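Side-chain contacts in tubulin-like protein CetZ (Methanosaeta thermophila, PDB 3ZID), which binds GTP and probably hydrolyses it, as a tubulin/FtsZ-like cytoskeletal protein thought to take part in control of cell shape: residues R15-V20 with V43-I48; N21-G26 with I193-A198; A63-H68 with E98-F103. All coordinates share one frame; numbering follows the deposited sequence.

Contact 1: R15-V20 with V43-I48; sequences RILDAV and VETIAI. With GDP (guanosine-5'-diphosphate), chain C.
The beta-alpha-beta crossover at the start of the Rossmann-type GTPase domain is closed here by Leu-17 of helix 10-30 lying against Thr-45 and Ala-47 of strand 42-49. The local segments run nearly antiparallel, at 151°, with their axes 8.5 Å apart, and Leu-17 packs between them where its CA comes nearest that of Ala-47. Its CG stands anti to the backbone N (chi1 -173°), which carries both methyls down onto the strand. Leu-17 CD1 sits 3.6 Å from CB of Thr-45 and also meets the CG2 methyl of that threonine. The other branch reaches the backbone: Leu-17 CD2 lies 3.2 Å from the carbonyl O of Ile-46 and 4.1 Å from CB of Ala-47. Ile-46 is itself paired through its backbone with Met-6 and Gly-8 of the neighbouring strand 3-9. At the start of the same helical segment the extended Arg-15 lies along the edge of the base, with Arg-15 CD 3.0 Å from GDP O6 and Arg-15 NH1 3.1 Å from GDP N7. No hydrogen bond passes between residues 15-20 and 43-48; the helix thus offers the strand an apolar branched side chain and sets a cationic one beside the guanine.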
loop_
_atom_site.group_PDB
_atom_site.type_symbol
_atom_site.label_atom_id
_atom_site.label_comp_id
_atom_site.label_asym_id
_atom_site.label_seq_id
_atom_site.Cartn_x
_atom_site.Cartn_y
_atom_site.Cartn_z
ATOM N N ARG A 15 4.271 9.363 6.249
ATOM C CA ARG A 15 5.575 8.857 6.632
ATOM C C ARG A 15 6.228 8.077 5.495
ATOM O O ARG A 15 7.437 8.113 5.332
ATOM C CB ARG A 15 5.492 8.022 7.901
ATOM C CG ARG A 15 5.362 8.833 9.196
ATOM C CD ARG A 15 5.094 7.862 10.322
ATOM N NE ARG A 15 4.886 8.464 11.619
ATOM C CZ ARG A 15 4.209 7.868 12.594
ATOM N NH1 ARG A 15 3.679 6.667 12.390
ATOM N NH2 ARG A 15 4.057 8.478 13.761
ATOM N N ILE A 16 5.434 7.379 4.699
ATOM C CA ILE A 16 5.995 6.696 3.544
ATOM C C ILE A 16 6.487 7.709 2.517
ATOM O O ILE A 16 7.562 7.563 1.969
ATOM C CB ILE A 16 4.994 5.735 2.908
ATOM C CG1 ILE A 16 4.763 4.555 3.848
ATOM C CG2 ILE A 16 5.529 5.216 1.566
ATOM C CD1 ILE A 16 3.591 3.667 3.429
ATOM N N LEU A 17 5.710 8.755 2.292
ATOM C CA LEU A 17 6.113 9.790 1.369
ATOM C C LEU A 17 7.425 10.453 1.804
ATOM O O LEU A 17 8.295 10.742 0.975
ATOM C CB LEU A 17 5.022 10.843 1.245
ATOM C CG LEU A 17 5.325 11.874 0.162
ATOM C CD1 LEU A 17 5.640 11.162 -1.157
ATOM C CD2 LEU A 17 4.149 12.759 -0.047
ATOM N N ASP A 18 7.552 10.692 3.104
ATOM C CA ASP A 18 8.764 11.260 3.686
ATOM C C ASP A 18 9.974 10.348 3.445
ATOM O O ASP A 18 11.051 10.835 3.083
ATOM C CB ASP A 18 8.570 11.510 5.175
ATOM C CG ASP A 18 9.402 12.671 5.690
ATOM O OD1 ASP A 18 9.556 13.671 4.954
ATOM O OD2 ASP A 18 9.889 12.587 6.837
ATOM N N ALA A 19 9.795 9.037 3.602
ATOM C CA ALA A 19 10.875 8.087 3.288
ATOM C C ALA A 19 11.244 8.129 1.816
ATOM O O ALA A 19 12.407 7.937 1.469
ATOM C CB ALA A 19 10.509 6.653 3.686
ATOM N N VAL A 20 10.250 8.350 0.958
ATOM C CA VAL A 20 10.491 8.494 -0.477
ATOM C C VAL A 20 11.361 9.724 -0.742
ATOM O O VAL A 20 12.346 9.649 -1.470
ATOM C CB VAL A 20 9.182 8.564 -1.285
ATOM C CG1 VAL A 20 9.448 9.093 -2.691
ATOM C CG2 VAL A 20 8.519 7.184 -1.341
ATOM N N VAL A 43 8.943 14.318 -10.497
ATOM C CA VAL A 43 8.229 13.664 -9.391
ATOM C C VAL A 43 7.741 14.651 -8.337
ATOM O O VAL A 43 8.542 15.207 -7.588
ATOM C CB VAL A 43 9.102 12.600 -8.669
ATOM C CG1 VAL A 43 8.283 11.858 -7.627
ATOM C CG2 VAL A 43 9.689 11.607 -9.663
ATOM N N GLU A 44 6.427 14.836 -8.253
ATOM C CA GLU A 44 5.839 15.714 -7.248
ATOM C C GLU A 44 5.297 14.910 -6.075
ATOM O O GLU A 44 4.758 13.818 -6.241
ATOM C CB GLU A 44 4.716 16.552 -7.862
ATOM C CG GLU A 44 5.171 17.430 -9.018
ATOM C CD GLU A 44 5.769 18.748 -8.568
ATOM O OE1 GLU A 44 5.895 18.971 -7.351
ATOM O OE2 GLU A 44 6.138 19.557 -9.438
ATOM N N THR A 45 5.466 15.449 -4.880
ATOM C CA THR A 45 5.024 14.772 -3.691
ATOM C C THR A 45 4.186 15.718 -2.866
ATOM O O THR A 45 4.575 16.863 -2.648
ATOM C CB THR A 45 6.217 14.283 -2.855
ATOM O OG1 THR A 45 6.987 15.405 -2.412
ATOM C CG2 THR A 45 7.100 13.361 -3.679
ATOM N N ILE A 46 3.028 15.243 -2.420
ATOM C CA ILE A 46 2.216 16.001 -1.480
ATOM C C ILE A 46 1.817 15.103 -0.337
ATOM O O ILE A 46 1.257 14.040 -0.557
ATOM C CB ILE A 46 0.947 16.568 -2.111
ATOM C CG1 ILE A 46 1.290 17.358 -3.369
ATOM C CG2 ILE A 46 0.218 17.491 -1.114
ATOM C CD1 ILE A 46 0.062 17.785 -4.125
ATOM N N ALA A 47 2.160 15.516 0.878
ATOM C CA ALA A 47 1.709 14.840 2.073
ATOM C C ALA A 47 0.408 15.499 2.526
ATOM O O ALA A 47 0.376 16.687 2.822
ATOM C CB ALA A 47 2.749 14.947 3.146
ATOM N N ILE A 48 -0.665 14.724 2.589
ATOM C CA ILE A 48 -1.964 15.270 2.962
ATOM C C ILE A 48 -2.394 14.670 4.306
ATOM O O ILE A 48 -2.290 13.456 4.520
ATOM C CB ILE A 48 -2.997 14.986 1.847
ATOM C CG1 ILE A 48 -2.432 15.449 0.496
ATOM C CG2 ILE A 48 -4.337 15.671 2.156
ATOM C CD1 ILE A 48 -3.242 15.073 -0.725
HETATM P PB GDP C . -4.840 8.101 9.681
HETATM O O1B GDP C . -5.026 7.787 8.206
HETATM O O2B GDP C . -3.829 9.218 9.847
HETATM O O3B GDP C . -6.186 8.512 10.253
HETATM O O3A GDP C . -4.384 6.775 10.460
HETATM P PA GDP C . -2.992 6.027 10.177
HETATM O O1A GDP C . -2.049 6.218 11.314
HETATM O O2A GDP C . -2.370 6.387 8.846
HETATM O "O5'" GDP C . -3.525 4.532 10.083
HETATM C "C5'" GDP C . -3.189 3.615 11.113
HETATM C "C4'" GDP C . -2.693 2.338 10.450
HETATM O "O4'" GDP C . -1.483 2.645 9.754
HETATM C "C3'" GDP C . -2.352 1.332 11.515
HETATM O "O3'" GDP C . -2.493 0.046 10.916
HETATM C "C2'" GDP C . -0.905 1.633 11.791
HETATM O "O2'" GDP C . -0.254 0.460 12.267
HETATM C "C1'" GDP C . -0.389 2.000 10.414
HETATM N N9 GDP C . 0.700 2.978 10.395
HETATM C C8 GDP C . 0.725 4.188 10.986
HETATM N N7 GDP C . 1.878 4.835 10.689
HETATM C C5 GDP C . 2.595 4.016 9.892
HETATM C C6 GDP C . 3.886 4.077 9.201
HETATM O O6 GDP C . 4.617 5.067 9.330
HETATM N N1 GDP C . 4.251 3.032 8.460
HETATM C C2 GDP C . 3.486 1.941 8.323
HETATM N N2 GDP C . 3.947 0.930 7.557
HETATM N N3 GDP C . 2.277 1.797 8.919
HETATM C C4 GDP C . 1.802 2.800 9.690
#

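Contact 2: N21-G26 with I193-A198; sequences NRQAFG and INTMVA. With GDP (guanosine-5'-diphosphate), chain C.
Arg-22 and Gln-23, consecutive on helix 10-30, both reach Thr-195 of helix 186-210, each crossing its side chain at about a right angle. Arg-22 takes the hydroxyl: NH2 donates to OG1 of Thr-195 over 2.9 Å, with a bent N-H...O angle of 141° and the oxygen tilted from the guanidinium plane. A bend at chi3 (71°) curls the arginine chain towards this hydroxyl. OG1 has a second partner in the carbonyl O of Asp-191, to which it can only donate, so it is satisfied both as acceptor and as donor. Gln-23 takes the backbone instead. Its NE2 donates almost straight (169°) to the carbonyl O of Thr-195 over 3.1 Å, on a lone pair and close to its own amide plane, while Ala-198 CB packs 3.7 Å from the same nitrogen. NH2 of Arg-22 and NE2 of Gln-23 lie 3.1 Å apart without bonding, being two donors with separate acceptors. One residue earlier, Asn-194 reads the guanine edge: OD1 accepts from GDP N1 at 2.6 Å and, weakly, from N2, and ND2 donates to O6 at 2.9 Å. The helix that recognises the base is thus tied to helix 10-30 by two hydrogen bonds that converge on the residue next to Asn-194, one on a side chain and one on the main chain.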
loop_
_atom_site.group_PDB
_atom_site.type_symbol
_atom_site.label_atom_id
_atom_site.label_comp_id
_atom_site.label_asym_id
_atom_site.label_seq_id
_atom_site.Cartn_x
_atom_site.Cartn_y
_atom_site.Cartn_z
ATOM N N ASN A 21 11.001 10.846 -0.132
ATOM C CA ASN A 21 11.766 12.076 -0.269
ATOM C C ASN A 21 13.170 11.939 0.308
ATOM O O ASN A 21 14.148 12.441 -0.271
ATOM C CB ASN A 21 11.024 13.249 0.386
ATOM C CG ASN A 21 9.849 13.728 -0.452
ATOM O OD1 ASN A 21 9.906 13.709 -1.675
ATOM N ND2 ASN A 21 8.770 14.133 0.205
ATOM N N ARG A 22 13.264 11.247 1.440
ATOM C CA ARG A 22 14.545 10.987 2.082
ATOM C C ARG A 22 15.501 10.309 1.095
ATOM O O ARG A 22 16.580 10.827 0.785
ATOM C CB ARG A 22 14.364 10.106 3.328
ATOM C CG ARG A 22 15.626 10.015 4.196
ATOM C CD ARG A 22 15.478 8.994 5.324
ATOM N NE ARG A 22 15.480 7.624 4.811
ATOM C CZ ARG A 22 14.512 6.739 5.017
ATOM N NH1 ARG A 22 13.428 7.071 5.729
ATOM N NH2 ARG A 22 14.629 5.520 4.509
ATOM N N GLN A 23 15.063 9.177 0.563
ATOM C CA GLN A 23 15.892 8.360 -0.296
ATOM C C GLN A 23 16.150 9.029 -1.638
ATOM O O GLN A 23 17.196 8.804 -2.262
ATOM C CB GLN A 23 15.247 6.991 -0.486
ATOM C CG GLN A 23 15.078 6.244 0.818
ATOM C CD GLN A 23 14.540 4.857 0.621
ATOM O OE1 GLN A 23 14.581 4.304 -0.480
ATOM N NE2 GLN A 23 13.969 4.306 1.679
ATOM N N ALA A 24 15.194 9.852 -2.069
ATOM C CA ALA A 24 15.281 10.571 -3.341
ATOM C C ALA A 24 16.433 11.569 -3.359
ATOM O O ALA A 24 17.034 11.818 -4.413
ATOM C CB ALA A 24 13.950 11.278 -3.653
ATOM N N PHE A 25 16.729 12.151 -2.199
ATOM C CA PHE A 25 17.880 13.048 -2.050
ATOM C C PHE A 25 19.200 12.352 -2.388
ATOM O O PHE A 25 20.100 12.958 -2.966
ATOM C CB PHE A 25 17.958 13.633 -0.639
ATOM C CG PHE A 25 16.822 14.542 -0.294
ATOM C CD1 PHE A 25 16.009 15.064 -1.286
ATOM C CD2 PHE A 25 16.576 14.892 1.022
ATOM C CE1 PHE A 25 14.963 15.911 -0.968
ATOM C CE2 PHE A 25 15.533 15.738 1.348
ATOM C CZ PHE A 25 14.727 16.249 0.352
ATOM N N GLY A 26 19.310 11.082 -2.018
ATOM C CA GLY A 26 20.507 10.314 -2.299
ATOM C C GLY A 26 20.603 9.963 -3.771
ATOM O O GLY A 26 21.686 9.986 -4.357
ATOM N N ILE A 193 9.565 -0.771 7.519
ATOM C CA ILE A 193 8.563 -0.967 6.489
ATOM C C ILE A 193 8.563 0.184 5.494
ATOM O O ILE A 193 8.611 -0.044 4.288
ATOM C CB ILE A 193 7.165 -1.127 7.088
ATOM C CG1 ILE A 193 7.083 -2.441 7.883
ATOM C CG2 ILE A 193 6.119 -1.072 5.986
ATOM C CD1 ILE A 193 5.895 -2.544 8.820
ATOM N N ASN A 194 8.512 1.414 6.010
ATOM C CA ASN A 194 8.437 2.604 5.176
ATOM C C ASN A 194 9.665 2.681 4.256
ATOM O O ASN A 194 9.557 3.036 3.084
ATOM C CB ASN A 194 8.339 3.887 6.022
ATOM C CG ASN A 194 7.086 3.961 6.865
ATOM O OD1 ASN A 194 6.176 3.136 6.749
ATOM N ND2 ASN A 194 7.046 4.952 7.755
ATOM N N THR A 195 10.826 2.328 4.794
ATOM C CA THR A 195 12.050 2.336 3.994
ATOM C C THR A 195 11.970 1.327 2.853
ATOM O O THR A 195 12.385 1.627 1.739
ATOM C CB THR A 195 13.296 2.065 4.870
ATOM O OG1 THR A 195 13.481 3.167 5.756
ATOM C CG2 THR A 195 14.583 1.867 4.027
ATOM N N MET A 196 11.407 0.152 3.124
ATOM C CA MET A 196 11.262 -0.888 2.104
ATOM C C MET A 196 10.277 -0.468 1.027
ATOM O O MET A 196 10.497 -0.736 -0.153
ATOM C CB MET A 196 10.800 -2.220 2.728
ATOM C CG MET A 196 11.794 -2.844 3.689
ATOM S SD MET A 196 11.127 -4.278 4.544
ATOM C CE MET A 196 10.876 -5.391 3.173
ATOM N N VAL A 197 9.188 0.190 1.429
ATOM C CA VAL A 197 8.186 0.612 0.457
ATOM C C VAL A 197 8.795 1.663 -0.452
ATOM O O VAL A 197 8.737 1.558 -1.661
ATOM C CB VAL A 197 6.931 1.220 1.123
ATOM C CG1 VAL A 197 5.957 1.719 0.038
ATOM C CG2 VAL A 197 6.239 0.170 2.000
ATOM N N ALA A 198 9.389 2.679 0.162
ATOM C CA ALA A 198 10.000 3.776 -0.568
ATOM C C ALA A 198 11.081 3.274 -1.530
ATOM O O ALA A 198 11.188 3.733 -2.661
ATOM C CB ALA A 198 10.562 4.788 0.404
HETATM P PB GDP C . -4.840 8.101 9.681
HETATM O O1B GDP C . -5.026 7.787 8.206
HETATM O O2B GDP C . -3.829 9.218 9.847
HETATM O O3B GDP C . -6.186 8.512 10.253
HETATM O O3A GDP C . -4.384 6.775 10.460
HETATM P PA GDP C . -2.992 6.027 10.177
HETATM O O1A GDP C . -2.049 6.218 11.314
HETATM O O2A GDP C . -2.370 6.387 8.846
HETATM O "O5'" GDP C . -3.525 4.532 10.083
HETATM C "C5'" GDP C . -3.189 3.615 11.113
HETATM C "C4'" GDP C . -2.693 2.338 10.450
HETATM O "O4'" GDP C . -1.483 2.645 9.754
HETATM C "C3'" GDP C . -2.352 1.332 11.515
HETATM O "O3'" GDP C . -2.493 0.046 10.916
HETATM C "C2'" GDP C . -0.905 1.633 11.791
HETATM O "O2'" GDP C . -0.254 0.460 12.267
HETATM C "C1'" GDP C . -0.389 2.000 10.414
HETATM N N9 GDP C . 0.700 2.978 10.395
HETATM C C8 GDP C . 0.725 4.188 10.986
HETATM N N7 GDP C . 1.878 4.835 10.689
HETATM C C5 GDP C . 2.595 4.016 9.892
HETATM C C6 GDP C . 3.886 4.077 9.201
HETATM O O6 GDP C . 4.617 5.067 9.330
HETATM N N1 GDP C . 4.251 3.032 8.460
HETATM C C2 GDP C . 3.486 1.941 8.323
HETATM N N2 GDP C . 3.947 0.930 7.557
HETATM N N3 GDP C . 2.277 1.797 8.919
HETATM C C4 GDP C . 1.802 2.800 9.690
#

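Contact 3: A63-H68 with E98-F103; sequences AKDRLH and EKRGDF
Arg-100 comes end-on at Asp-65 and spends both terminal nitrogens on a single oxygen: Arg-100 NH1 lies 2.6 Å and NH2 2.8 Å from Asp-65 OD1, completing a salt bridge. The oxygen is almost in the guanidinium plane, yet the two flat groups are not coplanar; carboxylate and guanidinium are turned 50° apart. NH2 approaches OD1 on its anti side, whereas NH1 arrives from above the carboxylate plane. Lys-64 supplies a third donor. Its chain, bent at chi3 (-82°) and again at chi4, folds back so that Lys-64 NZ meets the syn side of Asp-65 OD1 at 2.9 Å. Lys-64 NZ and Arg-100 NH1 are 3.6 Å apart, a like-charge proximity that the shared carboxylate would offset. This network joins the short 3-10 segment 63-65, leading into edge strand 66-68 of the parallel sheet, to the loop between helix 79-98 and strand 105-111, where Glu-98 to Gly-101 form a type I turn. With an alanine in place of Asp-65, the Lys-64 ammonium would probably be free to turn and Arg-100 would lose this anchor on residues 63-68. Glu-44 and Glu-96 also form salt bridges with Arg-100, at NH1 and NH2 respectively, and its side chain touches Ile-46.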
loop_
_atom_site.group_PDB
_atom_site.type_symbol
_atom_site.label_atom_id
_atom_site.label_comp_id
_atom_site.label_asym_id
_atom_site.label_seq_id
_atom_site.Cartn_x
_atom_site.Cartn_y
_atom_site.Cartn_z
ATOM N N ALA A 63 7.932 22.325 2.944
ATOM C CA ALA A 63 6.733 22.915 3.542
ATOM C C ALA A 63 5.614 23.087 2.524
ATOM O O ALA A 63 4.440 22.911 2.845
ATOM C CB ALA A 63 7.069 24.253 4.171
ATOM N N LYS A 64 5.983 23.397 1.287
ATOM C CA LYS A 64 5.005 23.538 0.217
ATOM C C LYS A 64 4.325 22.224 -0.142
ATOM O O LYS A 64 3.285 22.215 -0.798
ATOM C CB LYS A 64 5.672 24.103 -1.023
ATOM C CG LYS A 64 6.906 23.337 -1.442
ATOM C CD LYS A 64 7.418 23.834 -2.789
ATOM C CE LYS A 64 6.645 23.212 -3.950
ATOM N NZ LYS A 64 7.159 21.858 -4.281
ATOM N N ASP A 65 4.920 21.116 0.283
ATOM C CA ASP A 65 4.393 19.809 -0.057
ATOM C C ASP A 65 3.644 19.200 1.124
ATOM O O ASP A 65 3.297 18.018 1.110
ATOM C CB ASP A 65 5.530 18.889 -0.508
ATOM C CG ASP A 65 6.165 19.338 -1.815
ATOM O OD1 ASP A 65 5.578 20.200 -2.503
ATOM O OD2 ASP A 65 7.237 18.805 -2.172
ATOM N N ARG A 66 3.410 20.014 2.149
ATOM C CA ARG A 66 2.658 19.577 3.321
ATOM C C ARG A 66 1.308 20.256 3.357
ATOM O O ARG A 66 1.208 21.448 3.629
ATOM C CB ARG A 66 3.410 19.870 4.617
ATOM C CG ARG A 66 4.790 19.302 4.675
ATOM C CD ARG A 66 5.398 19.528 6.051
ATOM N NE ARG A 66 6.798 19.125 6.072
ATOM C CZ ARG A 66 7.575 19.164 7.147
ATOM N NH1 ARG A 66 7.085 19.588 8.301
ATOM N NH2 ARG A 66 8.837 18.765 7.068
ATOM N N LEU A 67 0.278 19.483 3.037
ATOM C CA LEU A 67 -1.071 19.996 2.919
ATOM C C LEU A 67 -1.919 19.637 4.135
ATOM O O LEU A 67 -2.244 18.461 4.363
ATOM C CB LEU A 67 -1.722 19.487 1.634
ATOM C CG LEU A 67 -3.137 20.024 1.396
ATOM C CD1 LEU A 67 -3.119 21.538 1.313
ATOM C CD2 LEU A 67 -3.721 19.444 0.128
ATOM N N HIS A 68 -2.226 20.651 4.941
ATOM C CA HIS A 68 -3.113 20.484 6.080
ATOM C C HIS A 68 -4.562 20.663 5.653
ATOM O O HIS A 68 -4.919 21.636 4.999
ATOM C CB HIS A 68 -2.779 21.474 7.199
ATOM C CG HIS A 68 -3.551 21.229 8.459
ATOM N ND1 HIS A 68 -4.022 22.248 9.254
ATOM C CD2 HIS A 68 -3.936 20.077 9.059
ATOM C CE1 HIS A 68 -4.665 21.738 10.289
ATOM N NE2 HIS A 68 -4.627 20.422 10.196
ATOM N N GLU A 98 -3.889 20.085 -8.898
ATOM C CA GLU A 98 -3.947 20.681 -10.234
ATOM C C GLU A 98 -2.924 21.797 -10.453
ATOM O O GLU A 98 -2.485 22.022 -11.578
ATOM C CB GLU A 98 -5.365 21.145 -10.562
ATOM C CG GLU A 98 -6.304 19.980 -10.844
ATOM C CD GLU A 98 -7.771 20.348 -10.734
ATOM O OE1 GLU A 98 -8.078 21.495 -10.339
ATOM O OE2 GLU A 98 -8.619 19.486 -11.051
ATOM N N LYS A 99 -2.520 22.466 -9.378
ATOM C CA LYS A 99 -1.490 23.500 -9.463
ATOM C C LYS A 99 -0.161 22.965 -9.986
ATOM O O LYS A 99 0.666 23.734 -10.472
ATOM C CB LYS A 99 -1.225 24.107 -8.081
ATOM C CG LYS A 99 -2.356 24.934 -7.505
ATOM C CD LYS A 99 -1.934 25.573 -6.190
ATOM C CE LYS A 99 -3.029 26.472 -5.632
ATOM N NZ LYS A 99 -2.602 27.151 -4.377
ATOM N N ARG A 100 0.038 21.651 -9.892
ATOM C CA ARG A 100 1.318 21.058 -10.239
ATOM C C ARG A 100 1.345 20.437 -11.626
ATOM O O ARG A 100 2.309 19.767 -11.986
ATOM C CB ARG A 100 1.737 20.049 -9.178
ATOM C CG ARG A 100 1.639 20.632 -7.798
ATOM C CD ARG A 100 2.452 19.879 -6.779
ATOM N NE ARG A 100 2.363 20.550 -5.487
ATOM C CZ ARG A 100 3.248 20.413 -4.510
ATOM N NH1 ARG A 100 4.309 19.626 -4.675
ATOM N NH2 ARG A 100 3.072 21.071 -3.371
ATOM N N GLY A 101 0.294 20.662 -12.409
ATOM C CA GLY A 101 0.333 20.277 -13.809
ATOM C C GLY A 101 -0.266 18.926 -14.137
ATOM O O GLY A 101 -1.133 18.419 -13.419
ATOM N N ASP A 102 0.181 18.357 -15.250
ATOM C CA ASP A 102 -0.316 17.063 -15.692
ATOM C C ASP A 102 0.567 15.958 -15.170
ATOM O O ASP A 102 1.742 16.171 -14.902
ATOM C CB ASP A 102 -0.385 16.971 -17.220
ATOM C CG ASP A 102 -1.667 17.535 -17.787
ATOM O OD1 ASP A 102 -2.680 17.580 -17.059
ATOM O OD2 ASP A 102 -1.665 17.926 -18.971
ATOM N N PHE A 103 -0.022 14.780 -15.007
ATOM C CA PHE A 103 0.699 13.604 -14.545
ATOM C C PHE A 103 0.317 12.400 -15.357
ATOM O O PHE A 103 -0.842 12.239 -15.728
ATOM C CB PHE A 103 0.404 13.346 -13.077
ATOM C CG PHE A 103 0.786 14.480 -12.208
ATOM C CD1 PHE A 103 2.127 14.728 -11.933
ATOM C CD2 PHE A 103 -0.176 15.344 -11.724
ATOM C CE1 PHE A 103 2.496 15.795 -11.150
ATOM C CE2 PHE A 103 0.180 16.404 -10.941
ATOM C CZ PHE A 103 1.525 16.638 -10.652
#

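The three contacts differ in chemistry as they differ in burial. The touching residues of contact 1 are all buried and meet by packing, without a hydrogen bond between the segments, whereas contacts 2 and 3 are partly buried and polar, the former using hydrogen bonds and the latter ion pairs. Helix 10-30 lies between the sheet and helix 186-210, with contact 1 on its sheet-facing side and contact 2 on the side towards helix 186-210; each includes a residue that touches GDP. Contact 3, nearer the surface and without the nucleotide, is joined to contact 1 through the sheet, because strands 42-49 and 66-68 are neighbours and Ala-47 pairs with Asp-65 and Leu-67. Contacts 2 and 3 do not touch.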